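Local atomic coordinates of methylxanthine N1-demethylase NdmA (Pseudomonas putida, PDB entry 6ICN), a protein that catalyses the NADH-dependent N1-demethylation of caffeine to theobromine and formaldehyde, the first step of caffeine degradation, as a Rieske non-heme iron oxygenase. Residues D78-A81 with K86-L89; H102-Q105 with A111-L114; A177-R182 with M247-N252; R182-T187 with I333-W338. One frame throughout, in Å; residues are numbered along the deposited sequence.

Interaction 1. Residues D78-A81 with K86-L89; sequences DRCA and KLSL. With FES (Fe2/s2 (inorganic) cluster), chain D.
The flat group that carries this contact is the carboxylate of Asp-78, and both of its oxygens turn their syn sides to Ser-88. Ser-88 OG donates to Asp-78 OD2 at 2.6 Å on the syn lone pair, and Ser-88 N reaches Asp-78 OD1 at 2.8 Å from 26° out of the carboxylate plane. With OG lodged between its own backbone N and carbonyl carbon (chi1 56°), Ser-88 can present hydroxyl and amide to the same group. Leu-87 N also sits 2.9 Å from Asp-78 OD1, but too badly aligned to bond. The methylenes of Lys-86 run alongside, CD 3.6 Å from Asp-78 OD2, before NZ leaves for Ser-313 O of the second subunit. Replacing Asp-78 with an alanine would probably leave both Ser-88 donors without their mate and let the short 3-10 turn 87-89 shift. Nearer the cluster the contact turns apolar: Leu-87 CD2 packs on Cys-80 CB at 3.7 Å, and Cys-80 SG binds FE1 of the cluster at 2.4 Å, sharing that iron with Cys-99. This is the first cluster-binding loop of the Rieske domain, with Leu-87 in the second shell, behind the iron ligand Cys-80. The loop joins strands 72-77 and 91-93; Asp-78 and Ser-88 rest on Val-65 of strand 62-69 and Ala-56 of strand 55-59, whereas Cys-80 and Leu-87 lean on Tyr-106 of strand 105-106.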
loop_
_atom_site.group_PDB
_atom_site.type_symbol
_atom_site.label_atom_id
_atom_site.label_comp_id
_atom_site.label_asym_id
_atom_site.label_seq_id
_atom_site.Cartn_x
_atom_site.Cartn_y
_atom_site.Cartn_z
ATOM N N ASP A 78 20.982 -18.161 18.126
ATOM C CA ASP A 78 20.085 -17.083 18.534
ATOM C C ASP A 78 18.914 -17.616 19.370
ATOM O O ASP A 78 17.743 -17.516 19.001
ATOM C CB ASP A 78 19.587 -16.347 17.302
ATOM C CG ASP A 78 18.914 -15.038 17.653
ATOM O OD1 ASP A 78 18.989 -14.627 18.824
ATOM O OD2 ASP A 78 18.305 -14.433 16.745
ATOM N N ARG A 79 19.248 -18.188 20.528
ATOM C CA ARG A 79 18.241 -18.876 21.341
ATOM C C ARG A 79 18.778 -19.008 22.758
ATOM O O ARG A 79 19.726 -19.771 22.989
ATOM C CB ARG A 79 17.922 -20.242 20.752
ATOM C CG ARG A 79 16.809 -20.974 21.481
ATOM C CD ARG A 79 16.541 -22.337 20.829
ATOM N NE ARG A 79 15.559 -23.043 21.630
ATOM C CZ ARG A 79 15.797 -24.132 22.354
ATOM N NH1 ARG A 79 16.995 -24.714 22.348
ATOM N NH2 ARG A 79 14.814 -24.653 23.077
ATOM N N CYS A 80 18.189 -18.258 23.689
ATOM C CA CYS A 80 18.627 -18.306 25.081
ATOM C C CYS A 80 18.348 -19.673 25.701
ATOM O O CYS A 80 17.310 -20.289 25.444
ATOM C CB CYS A 80 17.911 -17.204 25.871
ATOM S SG CYS A 80 18.373 -17.098 27.610
ATOM N N ALA A 81 19.285 -20.146 26.542
ATOM C CA ALA A 81 19.129 -21.454 27.185
ATOM C C ALA A 81 17.995 -21.494 28.201
ATOM O O ALA A 81 17.487 -22.580 28.491
ATOM C CB ALA A 81 20.446 -21.849 27.886
ATOM N N LYS A 86 15.021 -14.912 21.677
ATOM C CA LYS A 86 16.114 -14.561 20.770
ATOM C C LYS A 86 17.059 -13.552 21.422
ATOM O O LYS A 86 16.657 -12.428 21.778
ATOM C CB LYS A 86 15.575 -14.014 19.448
ATOM C CG LYS A 86 14.959 -15.098 18.587
ATOM C CD LYS A 86 14.746 -14.650 17.144
ATOM C CE LYS A 86 14.193 -15.817 16.328
ATOM N NZ LYS A 86 12.754 -16.125 16.675
ATOM N N LEU A 87 18.316 -13.968 21.594
ATOM C CA LEU A 87 19.379 -13.074 22.040
ATOM C C LEU A 87 19.596 -11.891 21.101
ATOM O O LEU A 87 20.133 -10.863 21.540
ATOM C CB LEU A 87 20.684 -13.879 22.177
ATOM C CG LEU A 87 20.579 -15.050 23.168
ATOM C CD1 LEU A 87 21.884 -15.879 23.110
ATOM C CD2 LEU A 87 20.268 -14.600 24.598
ATOM N N SER A 88 19.183 -11.996 19.834
ATOM C CA SER A 88 19.321 -10.884 18.901
ATOM C C SER A 88 18.395 -9.718 19.242
ATOM O O SER A 88 18.563 -8.633 18.675
ATOM C CB SER A 88 19.060 -11.355 17.465
ATOM O OG SER A 88 17.777 -11.985 17.332
ATOM N N LEU A 89 17.426 -9.918 20.135
ATOM C CA LEU A 89 16.631 -8.809 20.648
ATOM C C LEU A 89 17.225 -8.226 21.919
ATOM O O LEU A 89 16.611 -7.354 22.545
ATOM C CB LEU A 89 15.182 -9.256 20.882
ATOM C CG LEU A 89 14.399 -9.673 19.631
ATOM C CD1 LEU A 89 12.937 -9.885 20.031
ATOM C CD2 LEU A 89 14.521 -8.646 18.529
HETATM FE FE1 FES D . 16.769 -15.450 28.206
HETATM FE FE2 FES D . 15.118 -15.872 30.262
HETATM S S1 FES D . 14.771 -16.373 28.099
HETATM S S2 FES D . 17.044 -14.810 30.293
#

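Interaction 2. Residues H102-Q105 with A111-L114; sequences HGWQ and ACQL. With FES (Fe2/s2 (inorganic) cluster), chain D.
At the cluster-binding tip of the Rieske domain, Trp-104 and Gln-105 meet Cys-112 and Leu-114 just after the Cys-x-x-His motif of Cys-99 and His-102. His-102 ND1 binds FE2 at 2.2 Å, the iron it shares with His-82. Its NE2 is hydrogen-bonded to Asp-188 of the second subunit, consistent with the inter-subunit electron path of Rieske oxygenases. Trp-104 takes sulfur contacts from two sources. Cluster S2 lies over one face of the indole, 3.4 Å from Trp-104 CD1, and Cys-112 SG approaches obliquely, 3.8 Å from Trp-104 CE3 and 43° off the normal of the six-membered ring. That thiol is swung anti to the Cys-112 backbone N (chi1 179°), which carries it to the indole. The His-82 ring also stacks on Trp-104. Between the backbones, Gln-113 N gives Gln-105 O a straight bond of 2.8 Å, and Gln-105 N gives Leu-114 O a longer one of 3.2 Å, while the buried Leu-114 N has no partner. The side chains of Gln-105 and Leu-114 run side by side in the same direction. Gln-98 and Arg-96 hold the amide of Gln-105, and Gln-105 CD lies 3.8 Å from Leu-114 CD2.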
loop_
_atom_site.group_PDB
_atom_site.type_symbol
_atom_site.label_atom_id
_atom_site.label_comp_id
_atom_site.label_asym_id
_atom_site.label_seq_id
_atom_site.Cartn_x
_atom_site.Cartn_y
_atom_site.Cartn_z
ATOM N N HIS A 102 15.011 -12.187 30.671
ATOM C CA HIS A 102 15.333 -12.143 32.093
ATOM C C HIS A 102 16.787 -11.763 32.327
ATOM O O HIS A 102 17.304 -11.954 33.438
ATOM C CB HIS A 102 15.010 -13.477 32.781
ATOM C CG HIS A 102 13.664 -14.038 32.427
ATOM N ND1 HIS A 102 13.474 -14.869 31.349
ATOM C CD2 HIS A 102 12.450 -13.914 33.015
ATOM C CE1 HIS A 102 12.209 -15.242 31.283
ATOM N NE2 HIS A 102 11.561 -14.672 32.283
ATOM N N GLY A 103 17.462 -11.234 31.310
ATOM C CA GLY A 103 18.755 -10.612 31.533
ATOM C C GLY A 103 19.930 -11.547 31.741
ATOM O O GLY A 103 20.987 -11.091 32.203
ATOM N N TRP A 104 19.807 -12.833 31.417
ATOM C CA TRP A 104 20.999 -13.685 31.513
ATOM C C TRP A 104 22.107 -13.140 30.612
ATOM O O TRP A 104 21.851 -12.679 29.501
ATOM C CB TRP A 104 20.681 -15.122 31.099
ATOM C CG TRP A 104 19.842 -15.912 32.056
ATOM C CD1 TRP A 104 19.011 -15.433 33.033
ATOM C CD2 TRP A 104 19.754 -17.341 32.118
ATOM N NE1 TRP A 104 18.399 -16.486 33.689
ATOM C CE2 TRP A 104 18.856 -17.662 33.151
ATOM C CE3 TRP A 104 20.351 -18.377 31.393
ATOM C CZ2 TRP A 104 18.525 -18.985 33.477
ATOM C CZ3 TRP A 104 20.026 -19.688 31.718
ATOM C CH2 TRP A 104 19.118 -19.976 32.748
ATOM N N GLN A 105 23.356 -13.193 31.084
ATOM C CA GLN A 105 24.475 -12.653 30.314
ATOM C C GLN A 105 25.395 -13.779 29.865
ATOM O O GLN A 105 25.829 -14.586 30.694
ATOM C CB GLN A 105 25.270 -11.645 31.143
ATOM C CG GLN A 105 24.452 -10.449 31.565
ATOM C CD GLN A 105 25.332 -9.387 32.188
ATOM O OE1 GLN A 105 26.442 -9.682 32.638
ATOM N NE2 GLN A 105 24.854 -8.150 32.213
ATOM N N ALA A 111 28.851 -19.150 27.504
ATOM C CA ALA A 111 28.528 -19.569 28.863
ATOM C C ALA A 111 27.797 -18.462 29.615
ATOM O O ALA A 111 28.224 -17.306 29.579
ATOM C CB ALA A 111 29.805 -19.939 29.627
ATOM N N CYS A 112 26.722 -18.818 30.318
ATOM C CA CYS A 112 26.029 -17.824 31.130
ATOM C C CYS A 112 26.859 -17.499 32.366
ATOM O O CYS A 112 27.313 -18.411 33.068
ATOM C CB CYS A 112 24.649 -18.311 31.563
ATOM S SG CYS A 112 23.780 -17.120 32.604
ATOM N N GLN A 113 27.064 -16.204 32.621
ATOM C CA GLN A 113 27.870 -15.760 33.753
ATOM C C GLN A 113 27.096 -14.911 34.748
ATOM O O GLN A 113 27.663 -14.506 35.774
ATOM C CB GLN A 113 29.099 -14.976 33.257
ATOM C CG GLN A 113 30.069 -15.784 32.388
ATOM C CD GLN A 113 30.691 -16.984 33.112
ATOM O OE1 GLN A 113 30.645 -17.085 34.343
ATOM N NE2 GLN A 113 31.265 -17.907 32.342
ATOM N N LEU A 114 25.822 -14.635 34.488
ATOM C CA LEU A 114 24.996 -13.865 35.409
ATOM C C LEU A 114 23.540 -14.256 35.212
ATOM O O LEU A 114 23.035 -14.201 34.085
ATOM C CB LEU A 114 25.158 -12.360 35.193
ATOM C CG LEU A 114 24.257 -11.536 36.113
ATOM C CD1 LEU A 114 24.606 -11.771 37.579
ATOM C CD2 LEU A 114 24.314 -10.058 35.750
HETATM FE FE1 FES D . 16.769 -15.450 28.206
HETATM FE FE2 FES D . 15.118 -15.872 30.262
HETATM S S1 FES D . 14.771 -16.373 28.099
HETATM S S2 FES D . 17.044 -14.810 30.293
#

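Interaction 3. Residues A177-R182 with M247-N252; sequences ATAERR and MPFAIN
Ala-179 and Phe-249 make a CH-pi contact: the methyl CB of Ala-179 stands 3.4 Å from the centroid of the Phe-249 ring, only 6° off its normal. Pro-248 CG lies against the other face, toward the rim, so the ring is held between a helix residue and its own neighbour, which follows a cis peptide bond. The polar part comes at the ring edge. Glu-180 OE2 lies in the ring plane, 3.6 Å from Phe-249 CZ, with the carboxylate turned 85° to the ring, an approach that probably lets the carboxylate oxygen meet the weakly positive rim of the ring. A bend in the Glu-180 chain (chi2 86°) brings the group there, and its OE1 pairs with Arg-28. Water makes a thinner link, 3.2 Å from Ala-179 O and at best weakly bonded to Phe-249 O. Behind these contacts, Thr-178 is the N-cap of the helix, its OG1 accepting from Arg-181 N at 3.2 Å. In the catalytic domain, the contact sets the first turn of helix 179-186 on the bend between strands 239-246 and 250-257; Ala-179 also touches Ser-270 of strand 263-274, and Glu-180 packs on Leu-339 of helix 330-348.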
loop_
_atom_site.group_PDB
_atom_site.type_symbol
_atom_site.label_atom_id
_atom_site.label_comp_id
_atom_site.label_asym_id
_atom_site.label_seq_id
_atom_site.Cartn_x
_atom_site.Cartn_y
_atom_site.Cartn_z
ATOM N N ALA A 177 17.715 -17.851 -5.173
ATOM C CA ALA A 177 18.472 -18.863 -5.900
ATOM C C ALA A 177 19.550 -19.395 -4.970
ATOM O O ALA A 177 19.951 -18.727 -4.015
ATOM C CB ALA A 177 19.099 -18.300 -7.178
ATOM N N THR A 178 20.008 -20.613 -5.253
ATOM C CA THR A 178 21.004 -21.254 -4.406
ATOM C C THR A 178 22.409 -20.723 -4.675
ATOM O O THR A 178 22.709 -20.133 -5.720
ATOM C CB THR A 178 20.993 -22.761 -4.621
ATOM O OG1 THR A 178 21.389 -23.049 -5.976
ATOM C CG2 THR A 178 19.611 -23.329 -4.327
ATOM N N ALA A 179 23.302 -20.979 -3.709
ATOM C CA ALA A 179 24.680 -20.525 -3.850
ATOM C C ALA A 179 25.383 -21.229 -5.006
ATOM O O ALA A 179 26.181 -20.612 -5.708
ATOM C CB ALA A 179 25.437 -20.737 -2.541
ATOM N N GLU A 180 25.079 -22.509 -5.231
ATOM C CA GLU A 180 25.635 -23.215 -6.386
ATOM C C GLU A 180 25.198 -22.574 -7.707
ATOM O O GLU A 180 26.022 -22.357 -8.605
ATOM C CB GLU A 180 25.223 -24.695 -6.338
ATOM C CG GLU A 180 25.787 -25.479 -5.141
ATOM C CD GLU A 180 24.928 -25.393 -3.855
ATOM O OE1 GLU A 180 23.900 -24.648 -3.804
ATOM O OE2 GLU A 180 25.276 -26.093 -2.868
ATOM N N ARG A 181 23.900 -22.258 -7.852
ATOM C CA ARG A 181 23.466 -21.640 -9.101
ATOM C C ARG A 181 24.050 -20.240 -9.256
ATOM O O ARG A 181 24.359 -19.812 -10.374
ATOM C CB ARG A 181 21.930 -21.622 -9.170
ATOM C CG ARG A 181 21.333 -23.038 -9.244
ATOM C CD ARG A 181 20.414 -23.105 -10.402
ATOM N NE ARG A 181 19.517 -24.255 -10.455
ATOM C CZ ARG A 181 19.521 -25.138 -11.457
ATOM N NH1 ARG A 181 20.420 -25.029 -12.427
ATOM N NH2 ARG A 181 18.628 -26.116 -11.483
ATOM N N ARG A 182 24.236 -19.520 -8.139
ATOM C CA ARG A 182 24.840 -18.196 -8.214
ATOM C C ARG A 182 26.293 -18.284 -8.659
ATOM O O ARG A 182 26.737 -17.504 -9.510
ATOM C CB ARG A 182 24.717 -17.493 -6.854
ATOM C CG ARG A 182 24.725 -15.968 -6.962
ATOM C CD ARG A 182 26.141 -15.405 -6.999
ATOM N NE ARG A 182 26.117 -14.033 -7.519
ATOM C CZ ARG A 182 26.070 -13.715 -8.810
ATOM N NH1 ARG A 182 26.061 -14.684 -9.738
ATOM N NH2 ARG A 182 26.032 -12.432 -9.186
ATOM N N MET A 247 36.811 -22.694 -2.894
ATOM C CA MET A 247 35.627 -23.561 -2.839
ATOM C C MET A 247 34.967 -23.455 -1.486
ATOM O O MET A 247 35.665 -23.389 -0.469
ATOM C CB MET A 247 35.992 -25.023 -3.144
ATOM C CG MET A 247 36.491 -25.203 -4.573
ATOM S SD MET A 247 35.131 -25.008 -5.772
ATOM C CE MET A 247 34.242 -26.505 -5.471
ATOM N N PRO A 248 33.627 -23.479 -1.447
ATOM C CA PRO A 248 32.699 -23.711 -2.566
ATOM C C PRO A 248 32.088 -22.489 -3.243
ATOM O O PRO A 248 31.601 -22.644 -4.356
ATOM C CB PRO A 248 31.574 -24.505 -1.914
ATOM C CG PRO A 248 31.549 -24.011 -0.492
ATOM C CD PRO A 248 32.962 -23.628 -0.138
ATOM N N PHE A 249 32.047 -21.314 -2.605
ATOM C CA PHE A 249 31.169 -20.264 -3.122
ATOM C C PHE A 249 31.828 -18.914 -3.359
ATOM O O PHE A 249 31.126 -17.963 -3.730
ATOM C CB PHE A 249 29.972 -20.063 -2.178
ATOM C CG PHE A 249 29.109 -21.283 -2.015
ATOM C CD1 PHE A 249 28.726 -22.049 -3.118
ATOM C CD2 PHE A 249 28.676 -21.662 -0.760
ATOM C CE1 PHE A 249 27.945 -23.190 -2.949
ATOM C CE2 PHE A 249 27.885 -22.797 -0.576
ATOM C CZ PHE A 249 27.521 -23.569 -1.690
ATOM N N ALA A 250 33.125 -18.778 -3.147
ATOM C CA ALA A 250 33.780 -17.479 -3.277
ATOM C C ALA A 250 34.529 -17.395 -4.595
ATOM O O ALA A 250 35.225 -18.340 -4.977
ATOM C CB ALA A 250 34.738 -17.235 -2.116
ATOM N N ILE A 251 34.396 -16.264 -5.287
ATOM C CA ILE A 251 35.081 -16.031 -6.555
ATOM C C ILE A 251 35.885 -14.741 -6.479
ATOM O O ILE A 251 35.327 -13.665 -6.226
ATOM C CB ILE A 251 34.104 -15.976 -7.737
ATOM C CG1 ILE A 251 33.346 -17.304 -7.860
ATOM C CG2 ILE A 251 34.828 -15.621 -9.038
ATOM C CD1 ILE A 251 32.062 -17.149 -8.634
ATOM N N ASN A 252 37.196 -14.838 -6.729
ATOM C CA ASN A 252 38.069 -13.680 -6.860
ATOM C C ASN A 252 38.438 -13.556 -8.332
ATOM O O ASN A 252 39.113 -14.436 -8.884
ATOM C CB ASN A 252 39.313 -13.829 -5.981
ATOM C CG ASN A 252 40.172 -12.572 -5.968
ATOM O OD1 ASN A 252 39.993 -11.695 -5.118
ATOM N ND2 ASN A 252 41.112 -12.480 -6.904
HETATM O O HOH W 1 28.107 -18.175 -5.118
#

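Interaction 4. Residues R182-T187 with I333-W338; sequences RWENFT and IQYRKW. With CFF (caffeine), chain F.
Trp-183 and Tyr-335 form the tight half of this contact, an offset stack with the six-membered ring of the indole and the phenol ring 3.6 Å apart between centroids and their planes only 3° from parallel. Trp-183 CZ3 comes within 3.3 Å of Tyr-335 CG. With CG anti to the backbone N in both (chi1 -170° for Trp-183), the two rings are laid face to face between the helices. Thr-187 CG2 lies on the second face of the indole. Without the indole, as with an alanine here, one face of Tyr-335 is likely to lose its cover and a gap to open between the helices. Helices 179-186 and 330-348 belong to the catalytic domain, with its seven-stranded antiparallel sheet; they run roughly antiparallel here, their local axes 11.0 Å apart, and side chains bridge that span. The looser half is partly exposed and polar. Arg-336 grips Glu-184 side-on: NE meets Glu-184 OE2 at 2.9 Å almost straight, and NH2 reaches Glu-184 OE1 at 3.0 Å along a more bent path. Ser-332 also donates to OE1, Arg-336 NH2 has a second salt-bridge partner in Glu-323, and Arg-83 of the third subunit packs on Glu-184. Away from the partner helix, Phe-186 lays one ring face under caffeine C10, the N1 methyl, and Phe-186 O is 3.1 Å from caffeine C10.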
loop_
_atom_site.group_PDB
_atom_site.type_symbol
_atom_site.label_atom_id
_atom_site.label_comp_id
_atom_site.label_asym_id
_atom_site.label_seq_id
_atom_site.Cartn_x
_atom_site.Cartn_y
_atom_site.Cartn_z
ATOM N N ARG A 182 24.236 -19.520 -8.139
ATOM C CA ARG A 182 24.840 -18.196 -8.214
ATOM C C ARG A 182 26.293 -18.284 -8.659
ATOM O O ARG A 182 26.737 -17.504 -9.510
ATOM C CB ARG A 182 24.717 -17.493 -6.854
ATOM C CG ARG A 182 24.725 -15.968 -6.962
ATOM C CD ARG A 182 26.141 -15.405 -6.999
ATOM N NE ARG A 182 26.117 -14.033 -7.519
ATOM C CZ ARG A 182 26.070 -13.715 -8.810
ATOM N NH1 ARG A 182 26.061 -14.684 -9.738
ATOM N NH2 ARG A 182 26.032 -12.432 -9.186
ATOM N N TRP A 183 27.043 -19.239 -8.099
ATOM C CA TRP A 183 28.435 -19.429 -8.491
ATOM C C TRP A 183 28.535 -19.710 -9.988
ATOM O O TRP A 183 29.321 -19.079 -10.709
ATOM C CB TRP A 183 29.048 -20.575 -7.678
ATOM C CG TRP A 183 30.564 -20.714 -7.811
ATOM C CD1 TRP A 183 31.498 -20.276 -6.914
ATOM C CD2 TRP A 183 31.301 -21.347 -8.882
ATOM N NE1 TRP A 183 32.774 -20.587 -7.361
ATOM C CE2 TRP A 183 32.675 -21.250 -8.559
ATOM C CE3 TRP A 183 30.932 -22.000 -10.061
ATOM C CZ2 TRP A 183 33.685 -21.748 -9.393
ATOM C CZ3 TRP A 183 31.941 -22.508 -10.896
ATOM C CH2 TRP A 183 33.302 -22.381 -10.550
ATOM N N GLU A 184 27.707 -20.639 -10.482
ATOM C CA GLU A 184 27.762 -20.975 -11.899
ATOM C C GLU A 184 27.377 -19.784 -12.768
ATOM O O GLU A 184 27.970 -19.569 -13.833
ATOM C CB GLU A 184 26.864 -22.184 -12.179
ATOM C CG GLU A 184 27.327 -23.413 -11.425
ATOM C CD GLU A 184 26.614 -24.673 -11.842
ATOM O OE1 GLU A 184 26.028 -24.677 -12.946
ATOM O OE2 GLU A 184 26.615 -25.641 -11.052
ATOM N N ASN A 185 26.417 -18.967 -12.319
ATOM C CA ASN A 185 26.074 -17.763 -13.071
ATOM C C ASN A 185 27.258 -16.800 -13.160
ATOM O O ASN A 185 27.498 -16.192 -14.207
ATOM C CB ASN A 185 24.858 -17.087 -12.422
ATOM C CG ASN A 185 24.548 -15.726 -13.025
ATOM O OD1 ASN A 185 24.784 -14.701 -12.392
ATOM N ND2 ASN A 185 24.048 -15.705 -14.261
ATOM N N PHE A 186 28.035 -16.678 -12.085
ATOM C CA PHE A 186 29.118 -15.701 -12.083
ATOM C C PHE A 186 30.249 -16.095 -13.025
ATOM O O PHE A 186 30.872 -15.222 -13.636
ATOM C CB PHE A 186 29.646 -15.517 -10.659
ATOM C CG PHE A 186 30.458 -14.272 -10.478
ATOM C CD1 PHE A 186 31.819 -14.276 -10.751
ATOM C CD2 PHE A 186 29.861 -13.092 -10.051
ATOM C CE1 PHE A 186 32.581 -13.121 -10.600
ATOM C CE2 PHE A 186 30.617 -11.929 -9.904
ATOM C CZ PHE A 186 31.973 -11.949 -10.171
ATOM N N THR A 187 30.519 -17.394 -13.160
ATOM C CA THR A 187 31.656 -17.889 -13.929
ATOM C C THR A 187 31.262 -18.384 -15.311
ATOM O O THR A 187 32.071 -19.029 -15.980
ATOM C CB THR A 187 32.353 -19.029 -13.175
ATOM O OG1 THR A 187 31.427 -20.095 -12.959
ATOM C CG2 THR A 187 32.918 -18.560 -11.814
ATOM N N ILE A 333 30.700 -27.857 -15.336
ATOM C CA ILE A 333 30.841 -29.302 -15.202
ATOM C C ILE A 333 31.891 -29.636 -14.154
ATOM O O ILE A 333 31.666 -30.480 -13.279
ATOM C CB ILE A 333 31.201 -29.929 -16.561
ATOM C CG1 ILE A 333 30.057 -29.743 -17.560
ATOM C CG2 ILE A 333 31.498 -31.407 -16.392
ATOM C CD1 ILE A 333 30.495 -29.971 -19.014
ATOM N N GLN A 334 33.035 -28.956 -14.218
ATOM C CA GLN A 334 34.130 -29.248 -13.297
ATOM C C GLN A 334 33.779 -28.819 -11.878
ATOM O O GLN A 334 34.132 -29.506 -10.912
ATOM C CB GLN A 334 35.405 -28.568 -13.786
ATOM C CG GLN A 334 35.926 -29.136 -15.129
ATOM C CD GLN A 334 36.097 -30.654 -15.098
ATOM O OE1 GLN A 334 36.668 -31.209 -14.157
ATOM N NE2 GLN A 334 35.579 -31.333 -16.124
ATOM N N TYR A 335 33.071 -27.691 -11.741
ATOM C CA TYR A 335 32.570 -27.259 -10.437
ATOM C C TYR A 335 31.670 -28.318 -9.812
ATOM O O TYR A 335 31.857 -28.701 -8.655
ATOM C CB TYR A 335 31.813 -25.938 -10.605
ATOM C CG TYR A 335 31.222 -25.347 -9.339
ATOM C CD1 TYR A 335 32.043 -24.849 -8.336
ATOM C CD2 TYR A 335 29.842 -25.229 -9.183
ATOM C CE1 TYR A 335 31.506 -24.269 -7.189
ATOM C CE2 TYR A 335 29.293 -24.650 -8.047
ATOM C CZ TYR A 335 30.124 -24.175 -7.060
ATOM O OH TYR A 335 29.579 -23.607 -5.931
ATOM N N ARG A 336 30.664 -28.792 -10.564
ATOM C CA ARG A 336 29.749 -29.792 -10.037
ATOM C C ARG A 336 30.485 -31.071 -9.654
ATOM O O ARG A 336 30.160 -31.699 -8.641
ATOM C CB ARG A 336 28.660 -30.076 -11.069
ATOM C CG ARG A 336 27.730 -28.877 -11.297
ATOM C CD ARG A 336 26.721 -29.135 -12.422
ATOM N NE ARG A 336 25.822 -27.986 -12.546
ATOM C CZ ARG A 336 24.654 -27.985 -13.187
ATOM N NH1 ARG A 336 24.196 -29.081 -13.794
ATOM N NH2 ARG A 336 23.943 -26.865 -13.225
ATOM N N LYS A 337 31.487 -31.450 -10.452
ATOM C CA LYS A 337 32.279 -32.644 -10.171
ATOM C C LYS A 337 33.027 -32.517 -8.848
ATOM O O LYS A 337 33.009 -33.439 -8.019
ATOM C CB LYS A 337 33.262 -32.885 -11.317
ATOM C CG LYS A 337 34.171 -34.104 -11.109
ATOM C CD LYS A 337 35.037 -34.311 -12.334
ATOM C CE LYS A 337 36.069 -35.401 -12.084
ATOM N NZ LYS A 337 36.872 -35.639 -13.313
ATOM N N TRP A 338 33.682 -31.368 -8.629
ATOM C CA TRP A 338 34.411 -31.182 -7.375
ATOM C C TRP A 338 33.462 -31.147 -6.182
ATOM O O TRP A 338 33.733 -31.765 -5.148
ATOM C CB TRP A 338 35.261 -29.914 -7.432
ATOM C CG TRP A 338 36.374 -29.876 -6.395
ATOM C CD1 TRP A 338 36.628 -30.786 -5.410
ATOM C CD2 TRP A 338 37.372 -28.864 -6.274
ATOM N NE1 TRP A 338 37.745 -30.407 -4.682
ATOM C CE2 TRP A 338 38.221 -29.231 -5.200
ATOM C CE3 TRP A 338 37.648 -27.695 -6.987
ATOM C CZ2 TRP A 338 39.301 -28.444 -4.808
ATOM C CZ3 TRP A 338 38.720 -26.918 -6.612
ATOM C CH2 TRP A 338 39.543 -27.297 -5.520
HETATM N N1 CFF F . 30.536 -10.770 -13.595
HETATM C C2 CFF F . 31.528 -10.395 -14.465
HETATM C C10 CFF F . 30.141 -12.164 -13.510
HETATM C C6 CFF F . 29.925 -9.864 -12.826
HETATM N N3 CFF F . 31.901 -9.093 -14.552
HETATM O O11 CFF F . 32.067 -11.211 -15.150
HETATM C C12 CFF F . 32.954 -8.682 -15.476
HETATM C C4 CFF F . 31.283 -8.172 -13.775
HETATM C C5 CFF F . 30.313 -8.540 -12.914
HETATM N N9 CFF F . 31.452 -6.843 -13.661
HETATM O O13 CFF F . 29.057 -10.197 -12.066
HETATM N N7 CFF F . 29.894 -7.437 -12.266
HETATM C C8 CFF F . 30.595 -6.395 -12.729
HETATM C C14 CFF F . 28.917 -7.105 -11.244
#

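Interactions 1 and 2 lie about 11 Å apart, centre to centre, and supply one ligand to each iron of the Rieske cluster. Interactions 3 and 4, centres about 7 Å apart, share Arg-182 and touch: Tyr-335 OH probably hydrogen-bonds to Pro-248 O at 2.7 Å and packs on Phe-249, while Ile-251 CG1 meets Trp-183 NE1 at 3.4 Å. About 45 Å separates the centres of interactions 2 and 4, probably too far for the chain's own cluster to serve its caffeine site. Subunit contacts are consistent with a route from one chain's cluster to another's metal site, as in related oxygenases: interaction 2 meets the second subunit, and Asn-185, hydrogen-bonded to cobalt ligand Asp-307, meets Tyr-101 of the third.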